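Local coordinates for protein mannitol dehydrogenase (Helicobacter pylori, PDB 3TWO) that probably reduces cinnamyl aldehydes to their alcohols, and the reverse, as a zinc-containing alcohol dehydrogenase that uses NADP(H), at residues 97-100 with 101-105; 164-167 with 168-172. One frame throughout, in Å; residues are numbered along the deposited sequence.

Contact 1 of 2, residues 97-100 with 101-105. With ZN (zinc ion), chain H.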
loop_
_atom_site.group_PDB
_atom_site.type_symbol
_atom_site.label_atom_id
_atom_site.label_comp_id
_atom_site.label_asym_id
_atom_site.label_seq_id
_atom_site.Cartn_x
_atom_site.Cartn_y
_atom_site.Cartn_z
ATOM N N ALA B 97 -17.903 19.857 10.274
ATOM C CA ALA B 97 -17.451 21.026 9.540
ATOM C C ALA B 97 -16.187 20.801 8.723
ATOM O O ALA B 97 -15.778 21.699 8.019
ATOM C CB ALA B 97 -17.305 22.246 10.473
ATOM N N CYS B 98 -15.621 19.604 8.736
ATOM C CA CYS B 98 -14.378 19.327 8.033
ATOM C C CYS B 98 -14.570 18.491 6.736
ATOM O O CYS B 98 -15.686 18.072 6.370
ATOM C CB CYS B 98 -13.399 18.612 8.983
ATOM S SG CYS B 98 -13.944 16.828 9.293
ATOM N N LYS B 99 -13.468 18.267 6.038
ATOM C CA LYS B 99 -13.554 17.616 4.759
ATOM C C LYS B 99 -14.054 16.211 4.962
ATOM O O LYS B 99 -14.981 15.842 4.309
ATOM C CB LYS B 99 -12.214 17.588 4.017
ATOM C CG LYS B 99 -12.390 17.255 2.526
ATOM C CD LYS B 99 -11.453 18.078 1.646
ATOM C CE LYS B 99 -9.970 17.601 1.723
ATOM N NZ LYS B 99 -9.896 16.162 1.312
ATOM N N PRO B 100 -13.452 15.440 5.882
ATOM C CA PRO B 100 -14.032 14.100 6.021
ATOM C C PRO B 100 -15.535 14.102 6.418
ATOM O O PRO B 100 -16.276 13.261 5.891
ATOM C CB PRO B 100 -13.157 13.444 7.090
ATOM C CG PRO B 100 -11.862 14.123 6.991
ATOM C CD PRO B 100 -12.095 15.514 6.468
ATOM N N CYS B 101 -15.965 14.994 7.320
ATOM C CA CYS B 101 -17.355 15.040 7.713
ATOM C C CYS B 101 -18.224 15.359 6.524
ATOM O O CYS B 101 -19.304 14.745 6.389
ATOM C CB CYS B 101 -17.639 16.058 8.833
ATOM S SG CYS B 101 -17.140 15.469 10.490
ATOM N N LYS B 102 -17.776 16.306 5.684
ATOM C CA LYS B 102 -18.557 16.705 4.511
ATOM C C LYS B 102 -18.602 15.581 3.451
ATOM O O LYS B 102 -19.614 15.412 2.784
ATOM C CB LYS B 102 -18.041 18.003 3.914
ATOM C CG LYS B 102 -18.742 19.279 4.521
ATOM C CD LYS B 102 -18.998 19.247 6.076
ATOM C CE LYS B 102 -19.273 20.647 6.577
ATOM N NZ LYS B 102 -20.131 21.411 5.641
ATOM N N GLU B 103 -17.536 14.784 3.342
ATOM C CA GLU B 103 -17.538 13.639 2.436
ATOM C C GLU B 103 -18.162 12.362 3.064
ATOM O O GLU B 103 -17.992 11.250 2.539
ATOM C CB GLU B 103 -16.126 13.413 1.876
ATOM C CG GLU B 103 -15.800 14.579 0.957
ATOM C CD GLU B 103 -14.356 14.623 0.492
ATOM O OE1 GLU B 103 -13.489 13.929 1.070
ATOM O OE2 GLU B 103 -14.081 15.363 -0.481
ATOM N N HIS B 104 -18.903 12.508 4.168
ATOM C CA HIS B 104 -19.545 11.331 4.765
ATOM C C HIS B 104 -18.528 10.240 5.165
ATOM O O HIS B 104 -18.800 9.038 5.040
ATOM C CB HIS B 104 -20.514 10.706 3.754
ATOM C CG HIS B 104 -21.509 11.660 3.237
ATOM N ND1 HIS B 104 -22.519 12.174 4.028
ATOM C CD2 HIS B 104 -21.654 12.217 2.007
ATOM C CE1 HIS B 104 -23.248 13.003 3.301
ATOM N NE2 HIS B 104 -22.738 13.052 2.082
ATOM N N GLN B 105 -17.364 10.677 5.637
ATOM C CA GLN B 105 -16.385 9.774 6.233
ATOM C C GLN B 105 -16.045 10.326 7.634
ATOM O O GLN B 105 -14.865 10.627 7.934
ATOM C CB GLN B 105 -15.107 9.780 5.395
ATOM C CG GLN B 105 -15.262 9.444 3.972
ATOM C CD GLN B 105 -14.976 7.998 3.776
ATOM O OE1 GLN B 105 -15.862 7.165 4.006
ATOM N NE2 GLN B 105 -13.712 7.657 3.381
HETATM ZN ZN ZN H . -15.189 16.759 11.161
#
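The four-cysteine zinc site characteristic of the lobe loop in zinc-containing alcohol dehydrogenases takes two of its ligands here, Cys98 at the N-cap of helix 99-102 and Cys101 three residues on. Zinc is bound by Cys98 SG at 2.2 Å and by Cys101 SG at 2.4 Å; Cys95 and Cys109 complete the set. The SG of Cys98 lies between the backbone N and the carbonyl carbon (chi1 73°), a rotation that brings the sulfur both to the metal and to the first turn, where Cys101 N donates to it at 3.4 Å with an N-H...S angle of 163°. Behind the cap, Lys102 N bonds to Cys98 O at 2.8 Å and Glu103 N to Lys99 O at 2.9 Å. The aliphatic part of Lys102 folds back over the start of the turn, its CE 3.5 Å from Ala97 CA. Lys99 and Glu103 run side by side in the same direction, Glu103 OE1 3.8 Å from Lys99 CG, while the ammonium of Lys99 is modelled in a salt bridge with Glu234 of the second subunit, though the position of NZ is less certain. A Schellman motif closes the helix: His104, with positive phi, is C-prime, Gln105 N reaches Pro100 O at 2.8 Å, and His104 N bonds to Cys101 O. Metal coordination and an amide hydrogen bond thus converge on Cys98 SG; the N-H, together with the nearby helix start, would be expected to offset part of the negative charge of a zinc-bound thiolate.

Contact 2 of 2, residues 164-167 with 168-172. With NDP (NADPH dihydro-nicotinamide-adenine-dinucleotide phosphate), chain F.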
loop_
_atom_site.group_PDB
_atom_site.type_symbol
_atom_site.label_atom_id
_atom_site.label_comp_id
_atom_site.label_asym_id
_atom_site.label_seq_id
_atom_site.Cartn_x
_atom_site.Cartn_y
_atom_site.Cartn_z
ATOM N N THR B 164 -17.572 -2.541 8.101
ATOM C CA THR B 164 -16.132 -2.546 7.977
ATOM C C THR B 164 -15.692 -3.434 6.809
ATOM O O THR B 164 -14.616 -3.199 6.203
ATOM C CB THR B 164 -15.425 -2.991 9.274
ATOM O OG1 THR B 164 -15.734 -2.052 10.332
ATOM C CG2 THR B 164 -13.883 -3.017 9.076
ATOM N N THR B 165 -16.531 -4.412 6.460
ATOM C CA THR B 165 -16.135 -5.329 5.433
ATOM C C THR B 165 -16.882 -4.990 4.168
ATOM O O THR B 165 -16.305 -5.122 3.092
ATOM C CB THR B 165 -16.474 -6.761 5.824
ATOM O OG1 THR B 165 -17.849 -6.799 6.172
ATOM C CG2 THR B 165 -15.634 -7.190 7.073
ATOM N N TYR B 166 -18.144 -4.546 4.291
ATOM C CA TYR B 166 -18.887 -4.073 3.143
ATOM C C TYR B 166 -18.085 -2.945 2.387
ATOM O O TYR B 166 -17.981 -2.930 1.139
ATOM C CB TYR B 166 -20.217 -3.508 3.629
ATOM C CG TYR B 166 -21.139 -2.953 2.546
ATOM C CD1 TYR B 166 -21.955 -3.802 1.765
ATOM C CD2 TYR B 166 -21.236 -1.566 2.334
ATOM C CE1 TYR B 166 -22.856 -3.257 0.798
ATOM C CE2 TYR B 166 -22.105 -1.028 1.364
ATOM C CZ TYR B 166 -22.914 -1.877 0.626
ATOM O OH TYR B 166 -23.719 -1.329 -0.327
ATOM N N SER B 167 -17.519 -2.025 3.174
ATOM C CA SER B 167 -16.972 -0.801 2.587
ATOM C C SER B 167 -15.830 -1.090 1.565
ATOM O O SER B 167 -15.858 -0.582 0.493
ATOM C CB SER B 167 -16.547 0.221 3.680
ATOM O OG SER B 167 -16.058 1.465 3.087
ATOM N N PRO B 168 -14.811 -1.876 1.927
ATOM C CA PRO B 168 -13.675 -2.007 0.985
ATOM C C PRO B 168 -14.053 -2.912 -0.177
ATOM O O PRO B 168 -13.493 -2.787 -1.268
ATOM C CB PRO B 168 -12.587 -2.680 1.827
ATOM C CG PRO B 168 -13.314 -3.191 3.055
ATOM C CD PRO B 168 -14.453 -2.293 3.278
ATOM N N LEU B 169 -15.015 -3.796 0.057
ATOM C CA LEU B 169 -15.545 -4.623 -1.013
ATOM C C LEU B 169 -16.129 -3.750 -2.141
ATOM O O LEU B 169 -15.837 -4.007 -3.330
ATOM C CB LEU B 169 -16.587 -5.658 -0.492
ATOM C CG LEU B 169 -16.042 -6.887 0.242
ATOM C CD1 LEU B 169 -17.177 -7.689 0.970
ATOM C CD2 LEU B 169 -15.206 -7.840 -0.699
ATOM N N LYS B 170 -16.916 -2.738 -1.771
ATOM C CA LYS B 170 -17.449 -1.761 -2.709
ATOM C C LYS B 170 -16.369 -0.848 -3.233
ATOM O O LYS B 170 -16.350 -0.571 -4.396
ATOM C CB LYS B 170 -18.492 -0.823 -2.047
ATOM C CG LYS B 170 -19.511 -1.552 -1.201
ATOM C CD LYS B 170 -20.770 -1.737 -1.946
ATOM C CE LYS B 170 -20.681 -2.451 -3.199
ATOM N NZ LYS B 170 -21.701 -1.591 -4.010
ATOM N N PHE B 171 -15.506 -0.349 -2.362
ATOM C CA PHE B 171 -14.420 0.524 -2.800
ATOM C C PHE B 171 -13.521 -0.120 -3.890
ATOM O O PHE B 171 -13.198 0.539 -4.866
ATOM C CB PHE B 171 -13.556 0.920 -1.590
ATOM C CG PHE B 171 -12.339 1.738 -1.920
ATOM C CD1 PHE B 171 -12.440 3.079 -2.333
ATOM C CD2 PHE B 171 -11.057 1.189 -1.744
ATOM C CE1 PHE B 171 -11.255 3.862 -2.570
ATOM C CE2 PHE B 171 -9.904 1.956 -1.988
ATOM C CZ PHE B 171 -10.008 3.310 -2.394
ATOM N N SER B 172 -13.145 -1.395 -3.705
ATOM C CA SER B 172 -12.340 -2.124 -4.711
ATOM C C SER B 172 -13.196 -2.708 -5.872
ATOM O O SER B 172 -12.675 -3.431 -6.723
ATOM C CB SER B 172 -11.513 -3.242 -4.043
ATOM O OG SER B 172 -10.487 -2.721 -3.187
HETATM P PA NDP F . -12.627 -12.109 15.843
HETATM O O1A NDP F . -11.653 -12.846 16.664
HETATM O O2A NDP F . -14.034 -12.639 15.375
HETATM O O5B NDP F . -12.064 -12.844 14.500
HETATM C C5B NDP F . -10.573 -12.967 14.201
HETATM C C4B NDP F . -10.374 -14.205 13.335
HETATM O O4B NDP F . -9.027 -14.359 12.722
HETATM C C3B NDP F . -10.639 -15.461 14.196
HETATM O O3B NDP F . -11.526 -16.353 13.419
HETATM C C2B NDP F . -9.220 -16.072 14.345
HETATM O O2B NDP F . -9.401 -17.498 14.443
HETATM C C1B NDP F . -8.585 -15.760 12.969
HETATM N N9A NDP F . -7.117 -15.575 13.024
HETATM C C8A NDP F . -6.429 -15.085 14.081
HETATM N N7A NDP F . -5.159 -15.023 13.714
HETATM C C5A NDP F . -5.043 -15.460 12.463
HETATM C C6A NDP F . -3.973 -15.609 11.599
HETATM N N6A NDP F . -2.675 -15.299 11.940
HETATM N N1A NDP F . -4.247 -16.103 10.397
HETATM C C2A NDP F . -5.461 -16.410 9.994
HETATM N N3A NDP F . -6.496 -16.265 10.786
HETATM C C4A NDP F . -6.294 -15.803 12.032
HETATM O O3 NDP F . -12.187 -10.707 15.270
HETATM P PN NDP F . -13.087 -9.678 14.588
HETATM O O1N NDP F . -13.577 -10.150 13.273
HETATM O O2N NDP F . -14.142 -9.000 15.501
HETATM O O5D NDP F . -12.047 -8.520 14.351
HETATM C C5D NDP F . -10.747 -8.878 13.674
HETATM C C4D NDP F . -9.740 -7.653 13.733
HETATM O O4D NDP F . -10.450 -6.630 13.009
HETATM C C3D NDP F . -9.436 -7.085 15.146
HETATM O O3D NDP F . -8.032 -6.711 15.196
HETATM C C2D NDP F . -10.402 -5.879 15.204
HETATM O O2D NDP F . -9.896 -4.895 16.037
HETATM C C1D NDP F . -10.308 -5.384 13.741
HETATM N N1N NDP F . -11.389 -4.420 13.340
HETATM C C2N NDP F . -11.024 -3.314 12.541
HETATM C C3N NDP F . -11.977 -2.392 12.139
HETATM C C7N NDP F . -11.559 -1.259 11.203
HETATM O O7N NDP F . -10.540 -1.358 10.501
HETATM N N7N NDP F . -12.486 -0.325 11.018
HETATM C C4N NDP F . -13.316 -2.544 12.569
HETATM C C5N NDP F . -13.708 -3.675 13.342
HETATM C C6N NDP F . -12.764 -4.599 13.739
HETATM P P2B NDP F . -8.606 -18.399 15.444
HETATM O O1X NDP F . -9.769 -19.296 16.173
HETATM O O2X NDP F . -7.546 -19.122 14.733
HETATM O O3X NDP F . -8.023 -17.450 16.579
#
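One face of the Tyr166 ring carries the aliphatic chain of Lys170, one helical turn on. Lys170 CD stands 3.8 Å from the ring centroid and 29° off the normal, a CH-pi contact, and its closest ring atom is Tyr166 CZ at 3.4 Å. Lys170 CG also lies above this face but is offset toward the rim. Tyr166 turns its CG away from its own backbone N (chi1 180°), which lays the ring toward the lysine, whose chain, bent from chi2 onward, passes across it. Tyr195 meets the ring edge-to-face, and the tyrosine hydroxyl is hydrogen-bonded to Glu301. The Phe171 ring makes edge-to-face contacts with Tyr289 and with Tyr257 of the second subunit.

The backbone supplies two helical bonds: Lys170 N to Tyr166 O at 3.1 Å, and Phe171 N to Ser167 O at 2.9 Å. Pro168 has no N-H for Thr164 O, and the helix kinks there; Pro168 CD instead sits 3.1 Å from that oxygen. Leu169 CG and CD1 rest against Thr165 O. Upstream, Thr164 OG1 approaches NDP C4N, the hydride-carrying carbon of the nicotinamide, at 3.3 Å, and the same hydroxyl is hydrogen-bonded to the backbone O of Cys160, itself a ligand of a zinc ion. This kinked helix, 158-171, touches helices 187-198 and 296-308 and packs on strand 235-240 of the parallel sheet; its Thr164 end borders the nicotinamide pocket of a zinc-dependent dehydrogenase with a Rossmann-type cofactor domain.

Overall arrangement
Contact 1 is a surface contact and contact 2 a largely buried one; their centres are 19 Å apart, and their nearest atoms, about 6 Å apart, do not touch. Each is built round one helix: contact 1 spans the short helix 99-102 and both its ends, contact 2 the C-terminal part of helix 158-171. Contact 1 is organised by zinc-sulfur bonds and by caps at both ends, whereas contact 2 combines ordinary helical bonds, a proline kink and aliphatic-on-aromatic packing. Both reach the second subunit, contact 1 through a modelled Lys99 salt bridge and contact 2 through an aromatic ring. The 164-167 segment touches the cofactor directly, while the Gln105 side chain stays about 11 Å from a bound NADPH.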